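Local coordinates for protein carboxylesterase (Uncultured bacterium, PDB 5GMX) that hydrolyses carboxylic esters as a family VIII carboxylesterase of beta-lactamase-like fold and also acts on oxyimino cephalosporins, at residues 125-137 and 245-258. Sequence-based numbering, arbitrary orientation.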
loop_
_atom_site.group_PDB
_atom_site.type_symbol
_atom_site.label_atom_id
_atom_site.label_comp_id
_atom_site.label_asym_id
_atom_site.label_seq_id
_atom_site.Cartn_x
_atom_site.Cartn_y
_atom_site.Cartn_z
ATOM N N GLY A 125 7.869 7.728 13.658
ATOM C CA GLY A 125 6.583 8.131 14.201
ATOM C C GLY A 125 6.735 9.450 14.945
ATOM O O GLY A 125 7.855 9.863 15.246
ATOM N N PRO A 126 5.615 10.122 15.248
ATOM C CA PRO A 126 5.680 11.416 15.943
ATOM C C PRO A 126 6.231 11.239 17.348
ATOM O O PRO A 126 5.879 10.268 18.004
ATOM C CB PRO A 126 4.216 11.879 15.985
ATOM C CG PRO A 126 3.495 11.004 14.976
ATOM C CD PRO A 126 4.228 9.708 14.978
ATOM N N ARG A 127 7.079 12.152 17.802
ATOM C CA ARG A 127 7.663 12.012 19.128
ATOM C C ARG A 127 6.619 12.245 20.217
ATOM O O ARG A 127 6.636 11.593 21.261
ATOM C CB ARG A 127 8.834 12.975 19.301
ATOM C CG ARG A 127 10.147 12.408 18.814
ATOM C CD ARG A 127 11.314 13.361 19.050
ATOM N NE ARG A 127 12.515 12.844 18.402
ATOM C CZ ARG A 127 13.311 11.923 18.939
ATOM N NH1 ARG A 127 13.025 11.421 20.134
ATOM N NH2 ARG A 127 14.381 11.494 18.278
ATOM N N GLU A 128 5.690 13.156 19.965
ATOM C CA GLU A 128 4.676 13.462 20.961
ATOM C C GLU A 128 3.368 12.733 20.680
ATOM O O GLU A 128 3.067 12.381 19.536
ATOM C CB GLU A 128 4.462 14.973 21.033
ATOM C CG GLU A 128 5.699 15.704 21.558
ATOM C CD GLU A 128 5.620 17.211 21.412
ATOM O OE1 GLU A 128 4.788 17.693 20.613
ATOM O OE2 GLU A 128 6.397 17.912 22.100
ATOM N N ARG A 129 2.599 12.512 21.741
ATOM C CA ARG A 129 1.331 11.808 21.653
ATOM C C ARG A 129 0.361 12.566 20.755
ATOM O O ARG A 129 0.124 13.753 20.954
ATOM C CB ARG A 129 0.746 11.622 23.054
ATOM C CG ARG A 129 -0.160 10.412 23.212
ATOM C CD ARG A 129 -0.320 10.038 24.682
ATOM N NE ARG A 129 -0.453 11.211 25.544
ATOM C CZ ARG A 129 -1.588 11.879 25.737
ATOM N NH1 ARG A 129 -2.704 11.490 25.128
ATOM N NH2 ARG A 129 -1.608 12.935 26.543
ATOM N N VAL A 130 -0.214 11.869 19.779
ATOM C CA VAL A 130 -1.140 12.503 18.847
ATOM C C VAL A 130 -2.532 11.872 18.907
ATOM O O VAL A 130 -2.681 10.683 19.188
ATOM C CB VAL A 130 -0.616 12.438 17.387
ATOM C CG1 VAL A 130 0.724 13.144 17.261
ATOM C CG2 VAL A 130 -0.509 11.005 16.913
ATOM N N GLU A 131 -3.549 12.694 18.661
ATOM C CA GLU A 131 -4.918 12.215 18.524
ATOM C C GLU A 131 -5.165 11.836 17.061
ATOM O O GLU A 131 -4.372 12.184 16.189
ATOM C CB GLU A 131 -5.917 13.292 18.970
ATOM C CG GLU A 131 -5.679 13.876 20.360
ATOM C CD GLU A 131 -5.810 12.854 21.478
ATOM O OE1 GLU A 131 -6.673 11.955 21.377
ATOM O OE2 GLU A 131 -5.050 12.956 22.467
HETATM N N MSE A 132 -6.259 11.130 16.794
HETATM C CA MSE A 132 -6.642 10.792 15.424
HETATM C C MSE A 132 -6.939 12.052 14.610
HETATM O O MSE A 132 -6.594 12.156 13.416
HETATM C CB MSE A 132 -7.861 9.871 15.427
HETATM C CG MSE A 132 -7.593 8.491 15.991
HETATM SE SE MSE A 132 -6.448 7.473 14.790
HETATM C CE MSE A 132 -6.216 5.840 15.857
ATOM N N ALA A 133 -7.584 13.013 15.264
ATOM C CA ALA A 133 -7.867 14.295 14.633
ATOM C C ALA A 133 -6.577 14.929 14.138
ATOM O O ALA A 133 -6.562 15.591 13.102
ATOM C CB ALA A 133 -8.586 15.230 15.602
ATOM N N ASP A 134 -5.494 14.715 14.883
ATOM C CA ASP A 134 -4.186 15.219 14.491
ATOM C C ASP A 134 -3.754 14.564 13.188
ATOM O O ASP A 134 -3.196 15.213 12.305
ATOM C CB ASP A 134 -3.151 14.951 15.582
ATOM C CG ASP A 134 -3.495 15.635 16.883
ATOM O OD1 ASP A 134 -3.956 16.796 16.835
ATOM O OD2 ASP A 134 -3.303 15.010 17.951
ATOM N N LEU A 135 -4.038 13.273 13.071
ATOM C CA LEU A 135 -3.753 12.539 11.846
ATOM C C LEU A 135 -4.502 13.137 10.663
ATOM O O LEU A 135 -3.984 13.167 9.541
ATOM C CB LEU A 135 -4.133 11.066 12.006
ATOM C CG LEU A 135 -3.048 10.022 11.791
ATOM C CD1 LEU A 135 -1.825 10.358 12.626
ATOM C CD2 LEU A 135 -3.588 8.645 12.147
ATOM N N TYR A 136 -5.712 13.632 10.915
ATOM C CA TYR A 136 -6.534 14.128 9.808
ATOM C C TYR A 136 -6.127 15.534 9.345
ATOM O O TYR A 136 -6.512 15.967 8.262
ATOM C CB TYR A 136 -8.016 14.097 10.188
ATOM C CG TYR A 136 -8.477 12.738 10.672
ATOM C CD1 TYR A 136 -7.788 11.583 10.316
ATOM C CD2 TYR A 136 -9.589 12.608 11.491
ATOM C CE1 TYR A 136 -8.196 10.345 10.755
ATOM C CE2 TYR A 136 -10.006 11.369 11.932
ATOM C CZ TYR A 136 -9.303 10.241 11.562
ATOM O OH TYR A 136 -9.699 9.002 11.999
ATOM N N ASP A 137 -5.334 16.238 10.147
ATOM C CA ASP A 137 -4.873 17.571 9.762
ATOM C C ASP A 137 -3.529 17.472 9.045
ATOM O O ASP A 137 -2.470 17.458 9.682
ATOM C CB ASP A 137 -4.765 18.479 10.989
ATOM C CG ASP A 137 -4.523 19.949 10.628
ATOM O OD1 ASP A 137 -3.953 20.246 9.551
ATOM O OD2 ASP A 137 -4.917 20.821 11.434
ATOM N N HIS A 245 1.714 6.231 18.820
ATOM C CA HIS A 245 1.346 7.604 18.474
ATOM C C HIS A 245 0.820 7.746 17.037
ATOM O O HIS A 245 1.549 8.197 16.153
ATOM C CB HIS A 245 2.547 8.545 18.656
ATOM C CG HIS A 245 3.022 8.667 20.071
ATOM N ND1 HIS A 245 4.203 9.297 20.406
ATOM C CD2 HIS A 245 2.483 8.236 21.236
ATOM C CE1 HIS A 245 4.371 9.246 21.716
ATOM N NE2 HIS A 245 3.339 8.611 22.243
ATOM N N PRO A 246 -0.450 7.381 16.797
ATOM C CA PRO A 246 -1.400 6.771 17.725
ATOM C C PRO A 246 -1.433 5.261 17.521
ATOM O O PRO A 246 -0.864 4.767 16.545
ATOM C CB PRO A 246 -2.722 7.413 17.316
ATOM C CG PRO A 246 -2.589 7.523 15.805
ATOM C CD PRO A 246 -1.096 7.675 15.503
ATOM N N PRO A 247 -2.056 4.520 18.444
ATOM C CA PRO A 247 -2.192 3.090 18.151
ATOM C C PRO A 247 -3.370 2.826 17.208
ATOM O O PRO A 247 -4.472 3.303 17.467
ATOM C CB PRO A 247 -2.424 2.461 19.530
ATOM C CG PRO A 247 -2.830 3.589 20.440
ATOM C CD PRO A 247 -2.678 4.900 19.722
ATOM N N LEU A 248 -3.135 2.080 16.134
ATOM C CA LEU A 248 -4.193 1.766 15.180
ATOM C C LEU A 248 -4.939 0.516 15.613
ATOM O O LEU A 248 -4.398 -0.319 16.329
ATOM C CB LEU A 248 -3.631 1.564 13.775
ATOM C CG LEU A 248 -2.920 2.740 13.104
ATOM C CD1 LEU A 248 -2.605 2.381 11.657
ATOM C CD2 LEU A 248 -3.734 4.044 13.192
ATOM N N THR A 249 -6.197 0.407 15.200
ATOM C CA THR A 249 -7.028 -0.743 15.544
ATOM C C THR A 249 -7.875 -1.141 14.344
ATOM O O THR A 249 -7.982 -0.386 13.381
ATOM C CB THR A 249 -7.953 -0.448 16.750
ATOM O OG1 THR A 249 -8.833 0.637 16.423
ATOM C CG2 THR A 249 -7.140 -0.085 17.999
ATOM N N ALA A 250 -8.476 -2.323 14.390
ATOM C CA ALA A 250 -9.460 -2.689 13.379
ATOM C C ALA A 250 -10.636 -1.730 13.453
ATOM O O ALA A 250 -11.223 -1.358 12.440
ATOM C CB ALA A 250 -9.928 -4.117 13.574
ATOM N N HIS A 251 -10.960 -1.326 14.672
ATOM C CA HIS A 251 -12.121 -0.501 14.944
ATOM C C HIS A 251 -12.106 0.820 14.176
ATOM O O HIS A 251 -13.144 1.264 13.693
ATOM C CB HIS A 251 -12.211 -0.223 16.446
ATOM C CG HIS A 251 -13.435 0.535 16.849
ATOM N ND1 HIS A 251 -14.710 0.040 16.672
ATOM C CD2 HIS A 251 -13.581 1.753 17.421
ATOM C CE1 HIS A 251 -15.588 0.921 17.119
ATOM N NE2 HIS A 251 -14.929 1.970 17.578
ATOM N N ILE A 252 -10.932 1.441 14.059
ATOM C CA ILE A 252 -10.844 2.779 13.472
ATOM C C ILE A 252 -11.196 2.757 11.978
ATOM O O ILE A 252 -11.710 3.733 11.444
ATOM C CB ILE A 252 -9.442 3.406 13.683
ATOM C CG1 ILE A 252 -9.487 4.920 13.445
ATOM C CG2 ILE A 252 -8.390 2.731 12.808
ATOM C CD1 ILE A 252 -10.394 5.668 14.397
ATOM N N ALA A 253 -10.955 1.627 11.319
ATOM C CA ALA A 253 -11.348 1.455 9.925
ATOM C C ALA A 253 -12.863 1.613 9.744
ATOM O O ALA A 253 -13.325 2.027 8.682
ATOM C CB ALA A 253 -10.897 0.095 9.417
ATOM N N ASN A 254 -13.624 1.291 10.788
ATOM C CA ASN A 254 -15.082 1.361 10.740
ATOM C C ASN A 254 -15.614 2.752 11.086
ATOM O O ASN A 254 -16.821 2.957 11.209
ATOM C CB ASN A 254 -15.686 0.319 11.685
ATOM C CG ASN A 254 -15.287 -1.110 11.319
ATOM O OD1 ASN A 254 -15.162 -1.459 10.142
ATOM N ND2 ASN A 254 -15.080 -1.937 12.332
ATOM N N ASP A 255 -14.703 3.706 11.225
ATOM C CA ASP A 255 -15.062 5.083 11.531
ATOM C C ASP A 255 -15.003 5.921 10.265
ATOM O O ASP A 255 -14.017 5.874 9.530
ATOM C CB ASP A 255 -14.138 5.632 12.624
ATOM C CG ASP A 255 -14.389 7.098 12.939
ATOM O OD1 ASP A 255 -15.200 7.399 13.841
ATOM O OD2 ASP A 255 -13.770 7.956 12.278
ATOM N N ARG A 256 -16.080 6.654 9.994
ATOM C CA ARG A 256 -16.205 7.421 8.757
ATOM C C ARG A 256 -15.140 8.504 8.642
ATOM O O ARG A 256 -14.634 8.751 7.552
ATOM C CB ARG A 256 -17.611 8.038 8.641
ATOM C CG ARG A 256 -17.761 9.118 7.563
ATOM C CD ARG A 256 -17.530 8.600 6.132
ATOM N NE ARG A 256 -17.359 9.708 5.188
ATOM C CZ ARG A 256 -16.786 9.603 3.988
ATOM N NH1 ARG A 256 -16.313 8.437 3.563
ATOM N NH2 ARG A 256 -16.664 10.677 3.220
ATOM N N ALA A 257 -14.795 9.147 9.756
ATOM C CA ALA A 257 -13.805 10.224 9.725
ATOM C C ALA A 257 -12.451 9.696 9.255
ATOM O O ALA A 257 -11.727 10.371 8.523
ATOM C CB ALA A 257 -13.679 10.888 11.099
ATOM N N TRP A 258 -12.129 8.478 9.665
ATOM C CA TRP A 258 -10.899 7.825 9.226
ATOM C C TRP A 258 -10.922 7.620 7.708
ATOM O O TRP A 258 -10.008 8.046 7.000
ATOM C CB TRP A 258 -10.727 6.495 9.970
ATOM C CG TRP A 258 -9.671 5.564 9.431
ATOM C CD1 TRP A 258 -9.861 4.541 8.544
ATOM C CD2 TRP A 258 -8.277 5.538 9.781
ATOM N NE1 TRP A 258 -8.671 3.893 8.306
ATOM C CE2 TRP A 258 -7.684 4.484 9.055
ATOM C CE3 TRP A 258 -7.471 6.310 10.626
ATOM C CZ2 TRP A 258 -6.327 4.183 9.145
ATOM C CZ3 TRP A 258 -6.121 6.010 10.718
ATOM C CH2 TRP A 258 -5.564 4.951 9.985
HETATM O O HOH W 1 -11.593 9.254 13.770
#
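The His245 ring carries Arg129 CA over one face, 3.7 Å from the ring centroid and 7° off the normal, a CH-pi contact. At its edge ND1 donates to Pro126 O (3.1 Å, N-H...O 164°); the acceptor lies in the ring plane, and face and edge contacts together should restrict the ring's rotation. The Tyr136 ring has Met132 O above its centre on one face and Ala257 O, offset toward the rim, on the opposite one. Its hydroxyl reaches the edge of the Trp258 ring, the two side chains crossing at about a right angle, and Tyr136 OH lies 2.6 Å from a water O that donates to Asp255 OD2. That carboxylate also accepts from Trp258 N through its anti lone pair, capping helix 256-260. Ile252 CG2 covers a face of the indole, whose NE1 is hydrogen-bonded to Asn68 OD1. Both segments belong to the serine beta-lactamase-like fold, and Leu248 lines the pocket holding phenylmethanesulfonic acid. Beside that residue sits selenomethionine Met132: bent at chi2 (-70°), its chain brings CE to 4.1 Å from Leu248 CD2, while SE meets Pro246 CG at 4.0 Å and makes an oblique Met-aromatic contact with Trp258. Toward Pro246, which follows a cis peptide bond, Leu135 brings CD2 to 4.0 Å from Pro246 CG, and Val130 CG2 packs 3.7 Å from Pro246 CD.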